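Local structure of aldehyde dehydrogenase (Anabaena variabilis, 4H7N) at residues Q58-I63 with S94-C99; L151-A156 with R452-Q457. The protein is a putative aldehyde dehydrogenase that probably oxidises aldehydes to carboxylic acids with NAD+ as the electron acceptor. All coordinates share one frame; numbering follows the deposited sequence.

Interaction 1: Q58-I63 with S94-C99; sequences QWKQAI and SIDRWC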
ATOM      1  N   GLN A  58      18.234 -17.210 -18.356  1.00 33.89           N
ATOM      2  CA  GLN A  58      19.520 -17.920 -18.181  1.00 35.83           C
ATOM      3  C   GLN A  58      19.527 -18.668 -16.849  1.00 34.00           C
ATOM      4  O   GLN A  58      20.013 -19.794 -16.786  1.00 33.22           O
ATOM      5  CB  GLN A  58      20.745 -16.979 -18.201  1.00 37.92           C
ATOM      6  CG  GLN A  58      21.322 -16.715 -19.554  1.00 43.81           C
ATOM      7  CD  GLN A  58      22.043 -15.366 -19.712  1.00 47.76           C
ATOM      8  OE1 GLN A  58      22.305 -14.628 -18.751  1.00 44.96           O
ATOM      9  NE2 GLN A  58      22.383 -15.049 -20.976  1.00 51.33           N
ATOM     10  N   TRP A  59      19.007 -18.020 -15.798  1.00 30.68           N
ATOM     11  CA  TRP A  59      18.891 -18.642 -14.469  1.00 29.25           C
ATOM     12  C   TRP A  59      17.945 -19.842 -14.543  1.00 29.77           C
ATOM     13  O   TRP A  59      18.289 -20.947 -14.076  1.00 29.79           O
ATOM     14  CB  TRP A  59      18.454 -17.613 -13.402  1.00 27.91           C
ATOM     15  CG  TRP A  59      18.484 -18.134 -12.012  1.00 28.08           C
ATOM     16  CD1 TRP A  59      19.458 -18.909 -11.455  1.00 27.70           C
ATOM     17  CD2 TRP A  59      17.524 -17.927 -10.999  1.00 27.85           C
ATOM     18  NE1 TRP A  59      19.173 -19.169 -10.175  1.00 27.10           N
ATOM     19  CE2 TRP A  59      17.977 -18.616  -9.860  1.00 26.02           C
ATOM     20  CE3 TRP A  59      16.318 -17.221 -10.933  1.00 28.45           C
ATOM     21  CZ2 TRP A  59      17.279 -18.636  -8.680  1.00 26.05           C
ATOM     22  CZ3 TRP A  59      15.622 -17.244  -9.767  1.00 27.70           C
ATOM     23  CH2 TRP A  59      16.096 -17.961  -8.647  1.00 26.09           C
ATOM     24  N   LYS A  60      16.810 -19.676 -15.215  1.00 29.46           N
ATOM     25  CA  LYS A  60      15.887 -20.774 -15.408  1.00 32.39           C
ATOM     26  C   LYS A  60      16.554 -21.968 -16.137  1.00 33.23           C
ATOM     27  O   LYS A  60      16.401 -23.133 -15.746  1.00 31.43           O
ATOM     28  CB  LYS A  60      14.647 -20.339 -16.195  1.00 33.67           C
ATOM     29  CG  LYS A  60      13.563 -21.392 -16.184  1.00 36.54           C
ATOM     30  CD  LYS A  60      12.320 -21.012 -16.986  1.00 38.81           C
ATOM     31  CE  LYS A  60      12.350 -21.690 -18.325  1.00 43.76           C
ATOM     32  NZ  LYS A  60      11.481 -21.059 -19.335  1.00 46.33           N
ATOM     33  N   GLN A  61      17.296 -21.675 -17.185  1.00 34.73           N
ATOM     34  CA  GLN A  61      18.026 -22.732 -17.872  1.00 38.12           C
ATOM     35  C   GLN A  61      18.984 -23.487 -16.958  1.00 36.42           C
ATOM     36  O   GLN A  61      19.037 -24.713 -17.016  1.00 34.55           O
ATOM     37  CB  GLN A  61      18.766 -22.210 -19.122  1.00 42.85           C
ATOM     38  CG  GLN A  61      17.810 -21.895 -20.272  1.00 46.44           C
ATOM     39  CD  GLN A  61      16.832 -23.044 -20.550  1.00 50.29           C
ATOM     40  OE1 GLN A  61      17.232 -24.224 -20.659  1.00 54.35           O
ATOM     41  NE2 GLN A  61      15.551 -22.716 -20.649  1.00 49.44           N
ATOM     42  N   ALA A  62      19.752 -22.770 -16.148  1.00 33.58           N
ATOM     43  CA  ALA A  62      20.678 -23.397 -15.221  1.00 34.40           C
ATOM     44  C   ALA A  62      19.958 -24.261 -14.185  1.00 33.27           C
ATOM     45  O   ALA A  62      20.435 -25.326 -13.847  1.00 33.23           O
ATOM     46  CB  ALA A  62      21.559 -22.361 -14.517  1.00 35.43           C
ATOM     47  N   ILE A  63      18.836 -23.786 -13.667  1.00 32.21           N
ATOM     48  CA  ILE A  63      18.050 -24.554 -12.722  1.00 31.08           C
ATOM     49  C   ILE A  63      17.537 -25.803 -13.388  1.00 32.92           C
ATOM     50  O   ILE A  63      17.616 -26.903 -12.824  1.00 33.11           O
ATOM     51  CB  ILE A  63      16.843 -23.743 -12.200  1.00 30.06           C
ATOM     52  CG1 ILE A  63      17.314 -22.570 -11.389  1.00 29.43           C
ATOM     53  CG2 ILE A  63      15.903 -24.614 -11.382  1.00 30.13           C
ATOM     54  CD1 ILE A  63      16.268 -21.465 -11.281  1.00 28.37           C
ATOM     55  N   SER A  94       6.071 -19.530 -13.475  1.00 27.89           N
ATOM     56  CA  SER A  94       5.960 -18.176 -12.967  1.00 29.38           C
ATOM     57  C   SER A  94       7.113 -17.265 -13.498  1.00 27.48           C
ATOM     58  O   SER A  94       6.902 -16.091 -13.801  1.00 26.60           O
ATOM     59  CB  SER A  94       5.842 -18.239 -11.441  1.00 33.38           C
ATOM     60  OG  SER A  94       6.152 -17.004 -10.896  1.00 44.09           O
ATOM     61  N   ILE A  95       8.313 -17.809 -13.685  1.00 25.58           N
ATOM     62  CA  ILE A  95       9.374 -17.035 -14.243  1.00 26.07           C
ATOM     63  C   ILE A  95       8.978 -16.614 -15.664  1.00 27.84           C
ATOM     64  O   ILE A  95       9.132 -15.435 -16.059  1.00 28.66           O
ATOM     65  CB  ILE A  95      10.670 -17.875 -14.323  1.00 28.48           C
ATOM     66  CG1 ILE A  95      11.254 -18.158 -12.912  1.00 29.59           C
ATOM     67  CG2 ILE A  95      11.707 -17.158 -15.181  1.00 29.97           C
ATOM     68  CD1 ILE A  95      12.513 -19.034 -12.976  1.00 29.22           C
ATOM     69  N   ASP A  96       8.465 -17.576 -16.450  1.00 28.12           N
ATOM     70  CA  ASP A  96       7.989 -17.278 -17.799  1.00 29.66           C
ATOM     71  C   ASP A  96       6.893 -16.212 -17.825  1.00 29.92           C
ATOM     72  O   ASP A  96       6.948 -15.263 -18.637  1.00 30.21           O
ATOM     73  CB  ASP A  96       7.496 -18.547 -18.519  1.00 31.83           C
ATOM     74  CG  ASP A  96       8.657 -19.485 -18.922  1.00 35.59           C
ATOM     75  OD1 ASP A  96       9.858 -19.095 -18.722  1.00 35.55           O
ATOM     76  OD2 ASP A  96       8.375 -20.592 -19.474  1.00 37.09           O
ATOM     77  N   ARG A  97       5.885 -16.402 -16.997  1.00 29.16           N
ATOM     78  CA  ARG A  97       4.739 -15.510 -16.959  0.80 32.26           C
ATOM     79  C   ARG A  97       5.107 -14.060 -16.619  1.00 29.71           C
ATOM     80  O   ARG A  97       4.686 -13.110 -17.296  1.00 29.83           O
ATOM     81  CB  ARG A  97       3.723 -16.027 -15.954  0.80 35.36           C
ATOM     82  CG  ARG A  97       2.413 -15.257 -16.008  0.80 41.19           C
ATOM     83  CD  ARG A  97       1.358 -15.815 -15.061  0.80 44.17           C
ATOM     84  NE  ARG A  97       1.896 -16.320 -13.798  0.80 46.90           N
ATOM     85  CZ  ARG A  97       2.137 -15.599 -12.697  0.80 49.09           C
ATOM     86  NH1 ARG A  97       2.617 -16.229 -11.624  0.80 44.87           N
ATOM     87  NH2 ARG A  97       1.926 -14.264 -12.660  0.80 50.32           N
ATOM     88  N   TRP A  98       5.875 -13.876 -15.564  1.00 27.81           N
ATOM     89  CA  TRP A  98       6.362 -12.543 -15.233  1.00 26.88           C
ATOM     90  C   TRP A  98       7.295 -11.954 -16.292  1.00 28.81           C
ATOM     91  O   TRP A  98       7.248 -10.772 -16.544  1.00 25.64           O
ATOM     92  CB  TRP A  98       7.058 -12.541 -13.857  1.00 26.82           C
ATOM     93  CG  TRP A  98       6.088 -12.612 -12.741  1.00 26.12           C
ATOM     94  CD1 TRP A  98       5.954 -13.604 -11.801  1.00 26.26           C
ATOM     95  CD2 TRP A  98       5.067 -11.640 -12.449  1.00 27.18           C
ATOM     96  NE1 TRP A  98       4.902 -13.293 -10.956  1.00 26.79           N
ATOM     97  CE2 TRP A  98       4.369 -12.088 -11.315  1.00 27.00           C
ATOM     98  CE3 TRP A  98       4.716 -10.421 -13.017  1.00 28.88           C
ATOM     99  CZ2 TRP A  98       3.303 -11.382 -10.761  1.00 27.63           C
ATOM    100  CZ3 TRP A  98       3.665  -9.713 -12.465  1.00 30.45           C
ATOM    101  CH2 TRP A  98       2.967 -10.214 -11.349  1.00 28.04           C
ATOM    102  N   CYS A  99       8.160 -12.768 -16.903  1.00 29.84           N
ATOM    103  CA  CYS A  99       8.971 -12.261 -18.015  1.00 31.86           C
ATOM    104  C   CYS A  99       8.098 -11.711 -19.157  1.00 30.73           C
ATOM    105  O   CYS A  99       8.433 -10.699 -19.832  1.00 30.81           O
ATOM    106  CB  CYS A  99       9.900 -13.350 -18.554  1.00 34.55           C
ATOM    107  SG  CYS A  99      11.345 -13.634 -17.502  1.00 34.70           S
TER
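K60 meets D96 and I95 across two neighbouring helices, 48-64 and 82-106, and shows how a single lysine can serve a helix pair twice, by its methylenes and by its charge. The ammonium makes a salt bridge with D96: K60 NZ lies 2.6 Å from D96 OD1 and is met by that oxygen's syn lone pair, on the side of OD2. D96 OD2 is 3.1 Å from K60 NZ, and the two side chains cross at roughly a right angle. Closer to the backbone, I95 CD1 packs at 4.1 Å from K60 CB, with K60 CG equally near. With chi1 at -169° the lysine chain leaves CG opposite the backbone N and runs toward helix 82-106, and a bend at chi3 (100°) brings NZ to the carboxylate. About one turn earlier on helix 48-64, Q57 bonds to both charged groups, its OE1 receiving K60 NZ and its NE2 giving to D96 OD1. With an alanine here, D96 would probably lose its charged mate and I95 CD1 the CG methylene beside it, keeping only CB. D96 OD1 thus takes two donors, while the hydrocarbon contact lies on the buried side, a division in which charges pair on the exposed side and apolar carbon packs inward.

Interaction 2: L151-A156 with R452-Q457; sequences LLAGCA and RFLRKQ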
ATOM      1  N   LEU A 151      12.419  -8.692  -8.941  1.00 21.36           N
ATOM      2  CA  LEU A 151      13.635  -8.665  -9.712  1.00 22.35           C
ATOM      3  C   LEU A 151      13.406  -8.057 -11.088  1.00 22.98           C
ATOM      4  O   LEU A 151      14.223  -7.277 -11.537  1.00 24.21           O
ATOM      5  CB  LEU A 151      14.250 -10.065  -9.899  1.00 22.55           C
ATOM      6  CG  LEU A 151      14.889 -10.606  -8.611  1.00 22.24           C
ATOM      7  CD1 LEU A 151      15.133 -12.098  -8.757  1.00 23.63           C
ATOM      8  CD2 LEU A 151      16.207  -9.942  -8.313  1.00 23.22           C
ATOM      9  N   LEU A 152      12.319  -8.414 -11.742  1.00 23.61           N
ATOM     10  CA  LEU A 152      12.049  -7.911 -13.072  1.00 24.65           C
ATOM     11  C   LEU A 152      11.765  -6.423 -13.074  1.00 24.70           C
ATOM     12  O   LEU A 152      12.002  -5.731 -14.073  1.00 25.49           O
ATOM     13  CB  LEU A 152      10.912  -8.709 -13.712  1.00 25.91           C
ATOM     14  CG  LEU A 152      11.385 -10.117 -14.135  1.00 27.52           C
ATOM     15  CD1 LEU A 152      10.246 -11.096 -14.400  1.00 28.62           C
ATOM     16  CD2 LEU A 152      12.282 -10.063 -15.363  1.00 29.49           C
ATOM     17  N   ALA A 153      11.245  -5.933 -11.967  1.00 24.20           N
ATOM     18  CA  ALA A 153      10.999  -4.515 -11.781  1.00 25.20           C
ATOM     19  C   ALA A 153      12.302  -3.733 -11.729  1.00 26.54           C
ATOM     20  O   ALA A 153      12.288  -2.515 -11.913  1.00 27.45           O
ATOM     21  CB  ALA A 153      10.223  -4.246 -10.498  1.00 24.31           C
ATOM     22  N   GLY A 154      13.411  -4.419 -11.486  1.00 24.55           N
ATOM     23  CA  GLY A 154      14.675  -3.758 -11.310  1.00 25.86           C
ATOM     24  C   GLY A 154      15.162  -3.638  -9.870  1.00 24.89           C
ATOM     25  O   GLY A 154      16.141  -2.994  -9.636  1.00 25.35           O
ATOM     26  N   CYS A 155      14.525  -4.335  -8.944  1.00 24.52           N
ATOM     27  CA  CYS A 155      14.947  -4.383  -7.555  1.00 23.49           C
ATOM     28  C   CYS A 155      16.010  -5.444  -7.349  1.00 23.99           C
ATOM     29  O   CYS A 155      15.997  -6.458  -7.991  1.00 25.08           O
ATOM     30  CB  CYS A 155      13.770  -4.811  -6.679  1.00 23.67           C
ATOM     31  SG  CYS A 155      12.214  -3.865  -6.849  1.00 23.96           S
ATOM     32  N   ALA A 156      16.884  -5.232  -6.374  1.00 24.38           N
ATOM     33  CA  ALA A 156      17.585  -6.330  -5.731  1.00 23.57           C
ATOM     34  C   ALA A 156      16.727  -6.896  -4.595  1.00 23.89           C
ATOM     35  O   ALA A 156      15.844  -6.199  -4.019  1.00 22.70           O
ATOM     36  CB  ALA A 156      18.932  -5.866  -5.201  1.00 25.10           C
ATOM     37  N   ARG A 452       3.563  -2.873  -7.394  1.00 28.90           N
ATOM     38  CA  ARG A 452       3.878  -2.543  -6.032  1.00 28.16           C
ATOM     39  C   ARG A 452       5.366  -2.273  -5.756  1.00 26.45           C
ATOM     40  O   ARG A 452       5.695  -1.605  -4.755  1.00 24.64           O
ATOM     41  CB  ARG A 452       3.254  -3.558  -5.090  1.00 32.47           C
ATOM     42  CG  ARG A 452       3.913  -4.865  -5.044  1.00 31.87           C
ATOM     43  CD  ARG A 452       2.988  -5.942  -4.404  1.00 31.63           C
ATOM     44  NE  ARG A 452       3.418  -7.168  -5.051  1.00 29.59           N
ATOM     45  CZ  ARG A 452       3.788  -8.314  -4.474  1.00 33.47           C
ATOM     46  NH1 ARG A 452       3.769  -8.485  -3.168  1.00 31.24           N
ATOM     47  NH2 ARG A 452       4.143  -9.329  -5.250  1.00 34.05           N
ATOM     48  N   PHE A 453       6.260  -2.804  -6.597  1.00 23.95           N
ATOM     49  CA  PHE A 453       7.711  -2.675  -6.379  1.00 23.39           C
ATOM     50  C   PHE A 453       8.343  -1.444  -7.055  1.00 23.99           C
ATOM     51  O   PHE A 453       9.554  -1.319  -7.060  1.00 25.70           O
ATOM     52  CB  PHE A 453       8.431  -3.942  -6.878  1.00 23.30           C
ATOM     53  CG  PHE A 453       8.055  -5.172  -6.104  1.00 22.16           C
ATOM     54  CD1 PHE A 453       8.202  -5.201  -4.745  1.00 21.66           C
ATOM     55  CD2 PHE A 453       7.428  -6.215  -6.722  1.00 21.97           C
ATOM     56  CE1 PHE A 453       7.836  -6.331  -3.994  1.00 22.59           C
ATOM     57  CE2 PHE A 453       6.996  -7.308  -5.996  1.00 20.84           C
ATOM     58  CZ  PHE A 453       7.215  -7.379  -4.643  1.00 22.52           C
ATOM     59  N   LEU A 454       7.505  -0.587  -7.619  1.00 25.38           N
ATOM     60  CA  LEU A 454       7.901   0.588  -8.416  1.00 27.44           C
ATOM     61  C   LEU A 454       7.274   1.822  -7.859  1.00 29.74           C
ATOM     62  O   LEU A 454       6.114   1.772  -7.382  1.00 29.36           O
ATOM     63  CB  LEU A 454       7.403   0.415  -9.861  1.00 30.45           C
ATOM     64  CG  LEU A 454       8.091  -0.776 -10.579  1.00 30.97           C
ATOM     65  CD1 LEU A 454       7.205  -1.175 -11.731  1.00 35.96           C
ATOM     66  CD2 LEU A 454       9.466  -0.374 -11.090  1.00 32.19           C
ATOM     67  N   ARG A 455       8.032   2.910  -7.822  1.00 28.20           N
ATOM     68  CA  ARG A 455       7.443   4.186  -7.511  1.00 29.52           C
ATOM     69  C   ARG A 455       7.199   4.878  -8.849  1.00 28.29           C
ATOM     70  O   ARG A 455       8.056   4.890  -9.717  1.00 28.44           O
ATOM     71  CB  ARG A 455       8.374   5.040  -6.683  1.00 30.63           C
ATOM     72  CG  ARG A 455       8.515   4.585  -5.261  1.00 35.83           C
ATOM     73  CD  ARG A 455       9.225   5.707  -4.515  1.00 42.64           C
ATOM     74  NE  ARG A 455       9.391   5.484  -3.069  1.00 45.95           N
ATOM     75  CZ  ARG A 455      10.432   4.883  -2.504  1.00 46.82           C
ATOM     76  NH1 ARG A 455      10.475   4.788  -1.174  1.00 50.42           N
ATOM     77  NH2 ARG A 455      11.409   4.367  -3.249  1.00 47.94           N
ATOM     78  N   LYS A 456       6.013   5.424  -8.994  1.00 28.03           N
ATOM     79  CA  LYS A 456       5.647   6.213 -10.150  1.00 30.89           C
ATOM     80  C   LYS A 456       6.184   7.613  -9.994  1.00 29.80           C
ATOM     81  O   LYS A 456       6.129   8.198  -8.909  1.00 29.45           O
ATOM     82  CB  LYS A 456       4.114   6.229 -10.282  1.00 34.93           C
ATOM     83  CG  LYS A 456       3.516   4.888 -10.673  1.00 38.63           C
ATOM     84  CD  LYS A 456       1.990   4.919 -10.563  1.00 44.40           C
ATOM     85  CE  LYS A 456       1.385   3.564 -10.177  1.00 47.45           C
ATOM     86  NZ  LYS A 456      -0.065   3.783  -9.839  1.00 51.83           N
ATOM     87  N   GLN A 457       6.741   8.132 -11.071  1.00 32.24           N
ATOM     88  CA  GLN A 457       7.257   9.502 -11.150  1.00 32.42           C
ATOM     89  C   GLN A 457       6.568  10.206 -12.281  1.00 34.27           C
ATOM     90  O   GLN A 457       6.494   9.670 -13.389  1.00 35.21           O
ATOM     91  CB  GLN A 457       8.733   9.479 -11.528  1.00 35.24           C
ATOM     92  CG  GLN A 457       9.681   9.353 -10.417  1.00 37.21           C
ATOM     93  CD  GLN A 457      11.121   9.637 -10.854  1.00 39.10           C
ATOM     94  OE1 GLN A 457      11.584   9.147 -11.878  1.00 40.73           O
ATOM     95  NE2 GLN A 457      11.823  10.395 -10.057  1.00 37.76           N
TER
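The F453 ring has R452 on one face and C155 set obliquely to it. The helix end facing the ring, that of helix 147-153, closes in a Schellman motif, where G154 takes a positive phi (103°) that would press any side chain against the carbonyl O of A153. CG of R452 lies 4.0 Å above the ring centre, and the arginine folds over so that F453 CZ stands 3.5 Å above the middle of its guanidinium; a salt bridge to D146 helps to hold that group. From the other segment, C155 SG makes a sulfur-aromatic contact, 5.4 Å from the F453 ring centroid and 53° off its normal. The Schellman turn leads into strand 156-161 and presents A153 and C155 to the start of strand 454-462, which pairs with strand 118-134 and reaches the second subunit, where K456 forms a salt bridge with E431 of that neighbouring chain. The nearest approaches of the F453 side chain are through CB, 3.8 Å from C155 SG and 4.1 Å from A153 CB, and with CG beside the backbone N (chi1 -64°) the ring leads away from the helix end. The leucine branch finishes the buried apolar patch, L454 CD2 lying 4.0 Å from A153 CB and 3.6 Å from A153 O, a carbonyl oxygen hydrogen-bonded to a glycerol, probably from the crystallisation liquor.

Overall arrangement
Interactions 1 and 2 follow one another along the chain, the first closing before the second opens, and their centres lie about 18 Å apart. Helix 82-106 connects them: it bears the 94-99 segment, packs W98 CB at 3.5 Å from L152 CD1 on helix 147-153, and meets L454 through L106. W59 of helix 48-64 also rests on I148, so the short helix 147-153 is in contact with both partners of interaction 1. The order runs from a partly exposed helix pair, through this helix, to the buried junction with the sheet strand 454-462. A contact local in sequence and one spanning nearly 300 residues are thereby linked by direct packing, and strand 454-462 carries on to the second subunit.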